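Local structure of Plm1 (Streptomyces sp. HK803, 4HXY) at residues G6-T11 with L173-A178; L38-D43 with A138-L143; T189-G194 with L217-Q222. The protein probably uses NADPH to reduce the beta-keto group of a polyketide intermediate, as the ketoreductase domain of the first module in phoslactomycin biosynthesis. All coordinates share one frame; numbering follows the deposited sequence. Where two conformers were deposited one is given.

Interaction 1. Residues G6-T11 with L173-A178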
loop_
_atom_site.group_PDB
_atom_site.type_symbol
_atom_site.label_atom_id
_atom_site.label_comp_id
_atom_site.label_asym_id
_atom_site.label_seq_id
_atom_site.Cartn_x
_atom_site.Cartn_y
_atom_site.Cartn_z
ATOM N N GLY A 6 9.975 12.875 9.300
ATOM C CA GLY A 6 10.557 11.539 9.328
ATOM C C GLY A 6 10.513 10.879 7.961
ATOM O O GLY A 6 9.473 10.925 7.276
ATOM N N TRP A 7 11.641 10.277 7.577
ATOM C CA TRP A 7 11.777 9.503 6.340
ATOM C C TRP A 7 12.116 8.081 6.720
ATOM O O TRP A 7 13.044 7.832 7.505
ATOM C CB TRP A 7 12.859 10.061 5.435
ATOM C CG TRP A 7 12.456 11.299 4.746
ATOM C CD1 TRP A 7 12.330 12.542 5.296
ATOM C CD2 TRP A 7 12.137 11.441 3.359
ATOM N NE1 TRP A 7 11.945 13.454 4.325
ATOM C CE2 TRP A 7 11.815 12.798 3.137
ATOM C CE3 TRP A 7 12.095 10.562 2.289
ATOM C CZ2 TRP A 7 11.470 13.280 1.874
ATOM C CZ3 TRP A 7 11.721 11.037 1.043
ATOM C CH2 TRP A 7 11.418 12.383 0.851
ATOM N N PHE A 8 11.335 7.143 6.192
ATOM C CA PHE A 8 11.522 5.743 6.504
ATOM C C PHE A 8 11.402 4.895 5.251
ATOM O O PHE A 8 10.945 5.364 4.202
ATOM C CB PHE A 8 10.496 5.268 7.562
ATOM C CG PHE A 8 10.291 6.240 8.682
ATOM C CD1 PHE A 8 9.316 7.215 8.602
ATOM C CD2 PHE A 8 11.084 6.178 9.807
ATOM C CE1 PHE A 8 9.119 8.113 9.645
ATOM C CE2 PHE A 8 10.911 7.071 10.857
ATOM C CZ PHE A 8 9.921 8.046 10.775
ATOM N N SER A 9 11.858 3.648 5.372
ATOM C CA SER A 9 11.765 2.671 4.299
ATOM C C SER A 9 11.592 1.270 4.871
ATOM O O SER A 9 12.109 0.970 5.926
ATOM C CB SER A 9 13.037 2.690 3.461
ATOM O OG SER A 9 12.881 1.887 2.303
ATOM N N GLU A 10 10.906 0.422 4.125
ATOM C CA GLU A 10 10.956 -1.010 4.328
ATOM C C GLU A 10 12.376 -1.526 4.101
ATOM O O GLU A 10 13.090 -1.066 3.193
ATOM C CB GLU A 10 10.007 -1.698 3.340
ATOM C CG GLU A 10 9.933 -3.190 3.492
ATOM C CD GLU A 10 9.256 -3.871 2.312
ATOM O OE1 GLU A 10 8.096 -4.283 2.462
ATOM O OE2 GLU A 10 9.888 -3.998 1.237
ATOM N N THR A 11 12.807 -2.474 4.926
ATOM C CA THR A 11 14.022 -3.227 4.666
ATOM C C THR A 11 13.814 -4.653 5.194
ATOM O O THR A 11 12.769 -4.960 5.766
ATOM C CB THR A 11 15.269 -2.542 5.289
ATOM O OG1 THR A 11 16.455 -3.175 4.798
ATOM C CG2 THR A 11 15.231 -2.635 6.816
ATOM N N LEU A 173 10.903 -1.822 9.409
ATOM C CA LEU A 173 10.714 -0.425 9.020
ATOM C C LEU A 173 11.808 0.358 9.700
ATOM O O LEU A 173 11.960 0.255 10.919
ATOM C CB LEU A 173 9.324 0.079 9.444
ATOM C CG LEU A 173 8.764 1.451 9.039
ATOM C CD1 LEU A 173 9.303 2.542 9.957
ATOM C CD2 LEU A 173 9.010 1.749 7.524
ATOM N N VAL A 174 12.628 1.042 8.911
ATOM C CA VAL A 174 13.775 1.802 9.433
ATOM C C VAL A 174 13.824 3.222 8.871
ATOM O O VAL A 174 13.220 3.523 7.846
ATOM C CB VAL A 174 15.092 1.106 9.114
ATOM C CG1 VAL A 174 15.181 -0.233 9.877
ATOM C CG2 VAL A 174 15.279 0.933 7.596
ATOM N N THR A 175 14.567 4.097 9.542
ATOM C CA THR A 175 14.851 5.406 8.987
ATOM C C THR A 175 15.697 5.309 7.712
ATOM O O THR A 175 16.464 4.361 7.509
ATOM C CB THR A 175 15.584 6.328 9.989
ATOM O OG1 THR A 175 16.859 5.771 10.311
ATOM C CG2 THR A 175 14.728 6.521 11.252
ATOM N N THR A 176 15.487 6.268 6.812
ATOM C CA THR A 176 16.401 6.505 5.686
ATOM C C THR A 176 16.795 7.967 5.652
ATOM O O THR A 176 16.141 8.814 6.266
ATOM C CB THR A 176 15.791 6.248 4.294
ATOM O OG1 THR A 176 14.608 7.055 4.121
ATOM C CG2 THR A 176 15.512 4.804 4.072
ATOM N N PRO A 177 17.860 8.274 4.902
ATOM C CA PRO A 177 18.149 9.686 4.688
ATOM C C PRO A 177 17.079 10.348 3.827
ATOM O O PRO A 177 16.507 9.708 2.942
ATOM C CB PRO A 177 19.485 9.671 3.943
ATOM C CG PRO A 177 20.107 8.380 4.265
ATOM C CD PRO A 177 18.978 7.408 4.479
ATOM N N ALA A 178 16.832 11.618 4.076
ATOM C CA ALA A 178 15.940 12.432 3.202
ATOM C C ALA A 178 16.737 12.934 2.003
ATOM O O ALA A 178 17.832 13.473 2.166
ATOM C CB ALA A 178 15.357 13.589 3.970
HETATM O O HOH W 1 12.689 6.778 2.605
#
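The methyl group of Ala178 presses on the indole of Trp7 at the buried end of this contact. Its CB lies 3.5 Å from the centroid of the five-membered ring of Trp7, only 13° from the ring normal, a CH-pi contact made directly over one face. Trp7 turns its ring here by setting CG anti to the carbonyl carbon (chi1 -75°), and the broad indole also packs on Ala394 and Ala398 of helix 388-400. The short side chain of Ala178 lets its methyl lie close over the ring. A serine in place of Trp7 would probably leave the Ala178 methyl without its aromatic seat and open a gap toward helix 388-400. Between the two chains runs an antiparallel ladder. Ser9 and Val174 form the hydrogen-bonded pair: Ser9 N reaches Val174 O at 2.8 Å, while Val174 N returns a nearly straight bond to Ser9 O at 3.0 Å. Thr176 N extends the ladder to Trp7 O at 3.0 Å. Strand 6-14 pairs on its other edge with strand 408-412, so this N-terminal strand bridges the 167-175 strand and the C-terminal part of the ketoreductase. Buried Leu173 CD2 lies 3.8 Å from buried Phe8 CB, while Leu173 also packs against Ile326 and Trp327. Glu10 leaves on this Leu173 face, its carboxylate salt-bridged to Arg171. Ser9 and Val174 point to the opposite, more open face; there Thr11 CG2 meets Val174 CG2 at 3.7 Å, all three residues partly exposed, and a water donates to Phe8 O at 2.8 Å.

Interaction 2. Residues L38-D43 with A138-L143; sequences LGSLFD and ATRRAL
Arg140 reaches from helix 137-148 to the turn that carries Ser40 and Leu41, joining two outer pieces of a Rossmann-like half of the ketoreductase, where strands 28-32, 59-63, 85-90 and 125-131 run parallel. A type I beta turn spans Gly39 to Phe42, and from this turn Ser40 and Leu41 face helix 137-148. The course of Arg140 explains the join. Its CB stands 4.3 Å from Leu41 CD2, and the aliphatic chain continues past Ile135 before turning about the CG-CD bond (chi3 88°), which brings the guanidinium back across Leu41. There NE donates to the carbonyl of Ala37 in helix 36-39. CZ lies 3.7 Å from Leu41 CD2, a methyl placed over one face of the flat group but toward its rim. NH1 has a long, weak ion pair with Asp137. At the tip, NH2 donates to Ser40 OG at 2.9 Å with an N-H...O angle of 151°, the hydroxyl standing 19° out of the guanidinium plane. A serine serves well on this exposed turn because its short hydroxyl can accept from the arginine while making weak hydrogen bonds to the carbonyls of Pro36 and Ala37. Two donors thus fix the rotation of the guanidinium, and Leu41 shields one face. Beneath this polar clasp the contact is greasy: branched leucines fill the space between turn and helix, and Leu38 also packs on Leu131 of strand 125-131. Leu143, with CG anti to the backbone N, sends its CD2 to within 3.8 Å of Leu38 CD2 and 3.9 Å of Leu38 CD1.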
loop_
_atom_site.group_PDB
_atom_site.type_symbol
_atom_site.label_atom_id
_atom_site.label_comp_id
_atom_site.label_asym_id
_atom_site.label_seq_id
_atom_site.Cartn_x
_atom_site.Cartn_y
_atom_site.Cartn_z
ATOM N N LEU A 38 3.002 -27.449 -1.547
ATOM C CA LEU A 38 2.775 -27.135 -0.127
ATOM C C LEU A 38 1.733 -28.027 0.558
ATOM O O LEU A 38 1.892 -28.346 1.738
ATOM C CB LEU A 38 2.384 -25.670 0.042
ATOM C CG LEU A 38 3.410 -24.662 -0.454
ATOM C CD1 LEU A 38 2.914 -23.234 -0.165
ATOM C CD2 LEU A 38 4.798 -24.861 0.127
ATOM N N GLY A 39 0.668 -28.406 -0.141
ATOM C CA GLY A 39 -0.344 -29.291 0.435
ATOM C C GLY A 39 0.272 -30.588 0.950
ATOM O O GLY A 39 -0.218 -31.196 1.915
ATOM N N SER A 40 1.351 -31.011 0.291
ATOM C CA SER A 40 2.035 -32.263 0.628
ATOM C C SER A 40 2.862 -32.203 1.910
ATOM O O SER A 40 3.385 -33.233 2.353
ATOM C CB SER A 40 2.906 -32.713 -0.547
ATOM O OG SER A 40 3.965 -31.794 -0.780
ATOM N N LEU A 41 2.993 -31.024 2.518
ATOM C CA LEU A 41 3.639 -30.887 3.821
ATOM C C LEU A 41 2.768 -31.433 4.955
ATOM O O LEU A 41 3.269 -31.700 6.048
ATOM C CB LEU A 41 3.979 -29.423 4.106
ATOM C CG LEU A 41 5.141 -28.828 3.309
ATOM C CD1 LEU A 41 5.196 -27.321 3.521
ATOM C CD2 LEU A 41 6.469 -29.467 3.721
ATOM N N PHE A 42 1.476 -31.580 4.673
ATOM C CA PHE A 42 0.462 -31.890 5.659
ATOM C C PHE A 42 -0.085 -33.284 5.420
ATOM O O PHE A 42 -0.286 -33.697 4.282
ATOM C CB PHE A 42 -0.692 -30.890 5.560
ATOM C CG PHE A 42 -0.246 -29.467 5.658
ATOM C CD1 PHE A 42 -0.066 -28.881 6.898
ATOM C CD2 PHE A 42 0.019 -28.721 4.518
ATOM C CE1 PHE A 42 0.386 -27.577 6.995
ATOM C CE2 PHE A 42 0.445 -27.414 4.612
ATOM C CZ PHE A 42 0.623 -26.836 5.844
ATOM N N ASP A 43 -0.315 -34.010 6.505
ATOM C CA ASP A 43 -0.974 -35.294 6.408
ATOM C C ASP A 43 -2.468 -35.032 6.558
ATOM O O ASP A 43 -2.906 -34.455 7.552
ATOM C CB ASP A 43 -0.456 -36.250 7.494
ATOM C CG ASP A 43 0.954 -36.765 7.204
ATOM O OD1 ASP A 43 1.397 -36.748 6.031
ATOM O OD2 ASP A 43 1.634 -37.195 8.155
ATOM N N ALA A 138 13.858 -26.705 -0.977
ATOM C CA ALA A 138 14.383 -25.718 -0.039
ATOM C C ALA A 138 13.253 -24.810 0.453
ATOM O O ALA A 138 13.165 -24.492 1.634
ATOM C CB ALA A 138 15.468 -24.880 -0.697
ATOM N N THR A 139 12.387 -24.411 -0.467
ATOM C CA THR A 139 11.275 -23.548 -0.116
ATOM C C THR A 139 10.275 -24.275 0.773
ATOM O O THR A 139 9.803 -23.728 1.780
ATOM C CB THR A 139 10.575 -23.024 -1.373
ATOM O OG1 THR A 139 11.516 -22.281 -2.162
ATOM C CG2 THR A 139 9.395 -22.154 -0.981
ATOM N N ARG A 140 9.955 -25.512 0.419
ATOM C CA ARG A 140 9.098 -26.341 1.269
ATOM C C ARG A 140 9.592 -26.413 2.712
ATOM O O ARG A 140 8.805 -26.307 3.644
ATOM C CB ARG A 140 9.000 -27.750 0.714
ATOM C CG ARG A 140 8.132 -27.848 -0.490
ATOM C CD ARG A 140 8.131 -29.267 -1.021
ATOM N NE ARG A 140 7.113 -30.111 -0.401
ATOM C CZ ARG A 140 7.341 -31.047 0.521
ATOM N NH1 ARG A 140 8.562 -31.280 0.989
ATOM N NH2 ARG A 140 6.327 -31.762 0.986
ATOM N N ARG A 141 10.901 -26.591 2.895
ATOM C CA ARG A 141 11.471 -26.753 4.232
ATOM C C ARG A 141 11.510 -25.465 5.037
ATOM O O ARG A 141 11.335 -25.494 6.259
ATOM C CB ARG A 141 12.880 -27.359 4.159
ATOM C CG ARG A 141 12.926 -28.787 3.658
ATOM C CD ARG A 141 14.302 -29.412 3.962
ATOM N NE ARG A 141 15.393 -28.596 3.413
ATOM C CZ ARG A 141 15.903 -28.716 2.183
ATOM N NH1 ARG A 141 15.456 -29.644 1.327
ATOM N NH2 ARG A 141 16.882 -27.900 1.799
ATOM N N ALA A 142 11.733 -24.351 4.358
ATOM C CA ALA A 142 11.713 -23.065 5.004
ATOM C C ALA A 142 10.306 -22.773 5.529
ATOM O O ALA A 142 10.153 -22.280 6.624
ATOM C CB ALA A 142 12.182 -21.968 4.048
ATOM N N LEU A 143 9.290 -23.068 4.727
ATOM C CA LEU A 143 7.910 -22.866 5.168
ATOM C C LEU A 143 7.524 -23.800 6.313
ATOM O O LEU A 143 6.893 -23.412 7.262
ATOM C CB LEU A 143 6.912 -23.040 4.024
ATOM C CG LEU A 143 5.478 -22.758 4.482
ATOM C CD1 LEU A 143 5.299 -21.308 4.864
ATOM C CD2 LEU A 143 4.520 -23.111 3.432
#

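Interaction 3. Residues T189-G194 with L217-Q222. With NDP (NADPH dihydro-nicotinamide-adenine-dinucleotide phosphate), chain C.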
loop_
_atom_site.group_PDB
_atom_site.type_symbol
_atom_site.label_atom_id
_atom_site.label_comp_id
_atom_site.label_asym_id
_atom_site.label_seq_id
_atom_site.Cartn_x
_atom_site.Cartn_y
_atom_site.Cartn_z
ATOM N N THR A 189 1.371 19.059 -19.722
ATOM C CA THR A 189 0.096 18.812 -19.049
ATOM C C THR A 189 0.299 17.947 -17.804
ATOM O O THR A 189 0.850 16.835 -17.894
ATOM C CB THR A 189 -0.878 18.142 -20.005
ATOM O OG1 THR A 189 -1.124 19.049 -21.100
ATOM C CG2 THR A 189 -2.189 17.810 -19.331
ATOM N N VAL A 190 -0.146 18.479 -16.666
ATOM C CA VAL A 190 -0.058 17.811 -15.370
ATOM C C VAL A 190 -1.472 17.383 -15.004
ATOM O O VAL A 190 -2.374 18.225 -14.932
ATOM C CB VAL A 190 0.507 18.760 -14.307
ATOM C CG1 VAL A 190 0.618 18.074 -12.950
ATOM C CG2 VAL A 190 1.886 19.247 -14.728
ATOM N N LEU A 191 -1.664 16.077 -14.814
ATOM C CA LEU A 191 -2.960 15.502 -14.457
ATOM C C LEU A 191 -2.932 15.109 -12.982
ATOM O O LEU A 191 -2.126 14.290 -12.578
ATOM C CB LEU A 191 -3.262 14.293 -15.340
ATOM C CG LEU A 191 -4.525 13.492 -15.023
ATOM C CD1 LEU A 191 -5.749 14.382 -15.261
ATOM C CD2 LEU A 191 -4.563 12.215 -15.871
ATOM N N ILE A 192 -3.826 15.687 -12.193
ATOM C CA ILE A 192 -3.882 15.414 -10.773
ATOM C C ILE A 192 -5.223 14.744 -10.472
ATOM O O ILE A 192 -6.271 15.388 -10.501
ATOM C CB ILE A 192 -3.683 16.689 -9.930
ATOM C CG1 ILE A 192 -2.370 17.401 -10.300
ATOM C CG2 ILE A 192 -3.730 16.341 -8.435
ATOM C CD1 ILE A 192 -2.180 18.785 -9.655
ATOM N N THR A 193 -5.199 13.439 -10.235
ATOM C CA THR A 193 -6.446 12.733 -9.924
ATOM C C THR A 193 -6.745 13.003 -8.454
ATOM O O THR A 193 -5.836 13.175 -7.644
ATOM C CB THR A 193 -6.370 11.214 -10.210
ATOM O OG1 THR A 193 -5.561 10.601 -9.195
ATOM C CG2 THR A 193 -5.828 10.920 -11.654
ATOM N N GLY A 194 -8.029 13.076 -8.097
ATOM C CA GLY A 194 -8.416 13.634 -6.819
ATOM C C GLY A 194 -8.011 15.099 -6.669
ATOM O O GLY A 194 -7.799 15.570 -5.563
ATOM N N LEU A 217 -4.623 19.901 -14.961
ATOM C CA LEU A 217 -5.944 19.277 -15.024
ATOM C C LEU A 217 -6.240 18.589 -13.692
ATOM O O LEU A 217 -5.477 17.719 -13.242
ATOM C CB LEU A 217 -6.007 18.266 -16.152
ATOM C CG LEU A 217 -5.885 18.758 -17.605
ATOM C CD1 LEU A 217 -6.424 17.685 -18.515
ATOM C CD2 LEU A 217 -6.656 20.043 -17.830
ATOM N N LEU A 218 -7.349 18.994 -13.076
ATOM C CA LEU A 218 -7.783 18.450 -11.793
ATOM C C LEU A 218 -8.920 17.489 -12.096
ATOM O O LEU A 218 -9.961 17.888 -12.639
ATOM C CB LEU A 218 -8.263 19.544 -10.863
ATOM C CG LEU A 218 -7.339 20.722 -10.594
ATOM C CD1 LEU A 218 -8.038 21.639 -9.618
ATOM C CD2 LEU A 218 -5.954 20.299 -10.061
ATOM N N LEU A 219 -8.710 16.216 -11.804
ATOM C CA LEU A 219 -9.690 15.175 -12.159
ATOM C C LEU A 219 -10.337 14.588 -10.909
ATOM O O LEU A 219 -9.651 14.196 -9.964
ATOM C CB LEU A 219 -8.992 14.065 -12.950
ATOM C CG LEU A 219 -9.845 12.912 -13.485
ATOM C CD1 LEU A 219 -9.235 12.322 -14.752
ATOM C CD2 LEU A 219 -9.976 11.828 -12.414
ATOM N N SER A 220 -11.666 14.514 -10.923
ATOM C CA SER A 220 -12.429 13.933 -9.806
ATOM C C SER A 220 -13.809 13.644 -10.355
ATOM O O SER A 220 -14.132 14.095 -11.448
ATOM C CB SER A 220 -12.475 14.857 -8.617
ATOM O OG SER A 220 -13.246 16.031 -8.871
ATOM N N ARG A 221 -14.619 12.862 -9.647
ATOM C CA ARG A 221 -15.967 12.599 -10.155
ATOM C C ARG A 221 -16.811 13.872 -10.183
ATOM O O ARG A 221 -17.657 14.032 -11.062
ATOM C CB ARG A 221 -16.659 11.530 -9.337
ATOM C CG ARG A 221 -16.026 10.166 -9.497
ATOM C CD ARG A 221 -16.386 9.210 -8.381
ATOM N NE ARG A 221 -16.058 9.715 -7.063
ATOM C CZ ARG A 221 -16.306 9.043 -5.939
ATOM N NH1 ARG A 221 -16.860 7.835 -5.996
ATOM N NH2 ARG A 221 -16.022 9.574 -4.766
ATOM N N GLN A 222 -16.580 14.765 -9.242
ATOM C CA GLN A 222 -17.346 16.010 -9.170
ATOM C C GLN A 222 -16.833 17.059 -10.134
ATOM O O GLN A 222 -17.613 17.881 -10.623
ATOM C CB GLN A 222 -17.356 16.568 -7.768
ATOM C CG GLN A 222 -18.250 15.786 -6.822
ATOM C CD GLN A 222 -18.089 16.232 -5.411
ATOM O OE1 GLN A 222 -18.864 17.053 -4.906
ATOM N NE2 GLN A 222 -17.031 15.738 -4.758
HETATM P PA NDP C . -9.965 13.828 -0.254
HETATM O O1A NDP C . -10.046 15.280 0.076
HETATM O O2A NDP C . -11.159 12.965 0.025
HETATM O O5B NDP C . -9.579 13.664 -1.795
HETATM C C5B NDP C . -9.846 12.454 -2.472
HETATM C C4B NDP C . -10.197 12.781 -3.894
HETATM O O4B NDP C . -10.421 11.595 -4.629
HETATM C C3B NDP C . -11.470 13.583 -4.021
HETATM O O3B NDP C . -11.194 14.699 -4.891
HETATM C C2B NDP C . -12.471 12.646 -4.657
HETATM O O2B NDP C . -13.339 13.481 -5.395
HETATM C C1B NDP C . -11.531 11.774 -5.483
HETATM N N9A NDP C . -12.059 10.492 -5.933
HETATM C C8A NDP C . -12.553 9.455 -5.171
HETATM N N7A NDP C . -12.957 8.463 -5.994
HETATM C C5A NDP C . -12.700 8.845 -7.287
HETATM C C6A NDP C . -12.887 8.242 -8.519
HETATM N N6A NDP C . -13.410 7.033 -8.691
HETATM N N1A NDP C . -12.519 8.947 -9.652
HETATM C C2A NDP C . -11.943 10.208 -9.555
HETATM N N3A NDP C . -11.758 10.819 -8.341
HETATM C C4A NDP C . -12.131 10.124 -7.233
HETATM O O3 NDP C . -8.724 13.133 0.501
HETATM P PN NDP C . -7.257 13.697 0.706
HETATM O O1N NDP C . -7.009 13.696 2.166
HETATM O O2N NDP C . -6.966 14.922 -0.064
HETATM O O5D NDP C . -6.340 12.485 0.210
HETATM C C5D NDP C . -6.013 12.312 -1.145
HETATM C C4D NDP C . -5.098 11.105 -1.263
HETATM O O4D NDP C . -4.042 11.184 -0.321
HETATM C C3D NDP C . -5.824 9.811 -0.977
HETATM O O3D NDP C . -5.507 8.876 -1.964
HETATM C C2D NDP C . -5.284 9.347 0.359
HETATM O O2D NDP C . -5.304 7.942 0.512
HETATM C C1D NDP C . -3.900 9.962 0.372
HETATM N N1N NDP C . -3.433 10.237 1.737
HETATM C C2N NDP C . -3.982 11.248 2.474
HETATM C C3N NDP C . -3.675 11.435 3.823
HETATM C C7N NDP C . -4.212 12.576 4.596
HETATM O O7N NDP C . -3.660 12.765 5.843
HETATM N N7N NDP C . -5.191 13.374 4.198
HETATM C C4N NDP C . -2.478 10.710 4.377
HETATM C C5N NDP C . -1.943 9.638 3.487
HETATM C C6N NDP C . -2.418 9.459 2.209
HETATM P P2B NDP C . -14.751 12.995 -5.970
HETATM O O1X NDP C . -15.384 14.253 -6.517
HETATM O O2X NDP C . -15.604 12.369 -4.858
HETATM O O3X NDP C . -14.553 11.966 -7.005
#
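Oxygen O3X of the NADPH 2'-phosphate is gripped twice by Arg221, from the backbone N at 2.8 Å and from NE at 2.7 Å, the latter nearly straight at 167°. NH2 of Arg221 holds O2X at 2.8 Å, and Gln222 clasps O1X with its backbone N and, at 2.8 Å, with NE2. A bend at chi3 (-56°) swings the guanidinium of Arg221 across the adenine, and N7A of NADPH lies 3.3 Å from the guanidinium plane, over its centre. This site crowns a Rossmann beta-alpha-beta unit, strand 189-193, helix 198-210 and strand 215-220. The strands run parallel: Leu217 N donates to Val190 O, Ile192 N to Leu217 O and Leu219 N to Ile192 O, the last at 2.9 Å. Leucines and Ile192 suit this buried ladder; Leu191 CD1 meets the CB atoms of Leu217 and Leu219, each at 4.0 Å, while Ile192 and Leu218 face helix 198-210. Gly194 follows with positive phi (62°), its N weakly bonded to Leu219 O, and any CB there would collide with ribose atom C4B. With a guanidinium, an amide and two backbone N-H groups devoted to the extra phosphate, the contact is consistent with a preference for NADPH over NADH.

Overall arrangement
The three contacts differ in place and in chemistry. Interaction 3 is wholly buried in its parallel strands yet ends in a charged grip on the cofactor. Interaction 1 is partly buried and relies on an antiparallel ladder with a CH-pi contact at one end; its strand 167-175 is followed in the chain by strand 189-193 of interaction 3, although their nearest atoms remain about 18 Å apart. Interaction 2 uses side chains instead of strand pairing. It lies far from the chain's centre, on the opposite side from interaction 3 and about 48 Å from it between centres, but is locally buried, its arginine clasp at the open edge above leucines. In sequence, both its segments lie between the strands that interaction 1 joins.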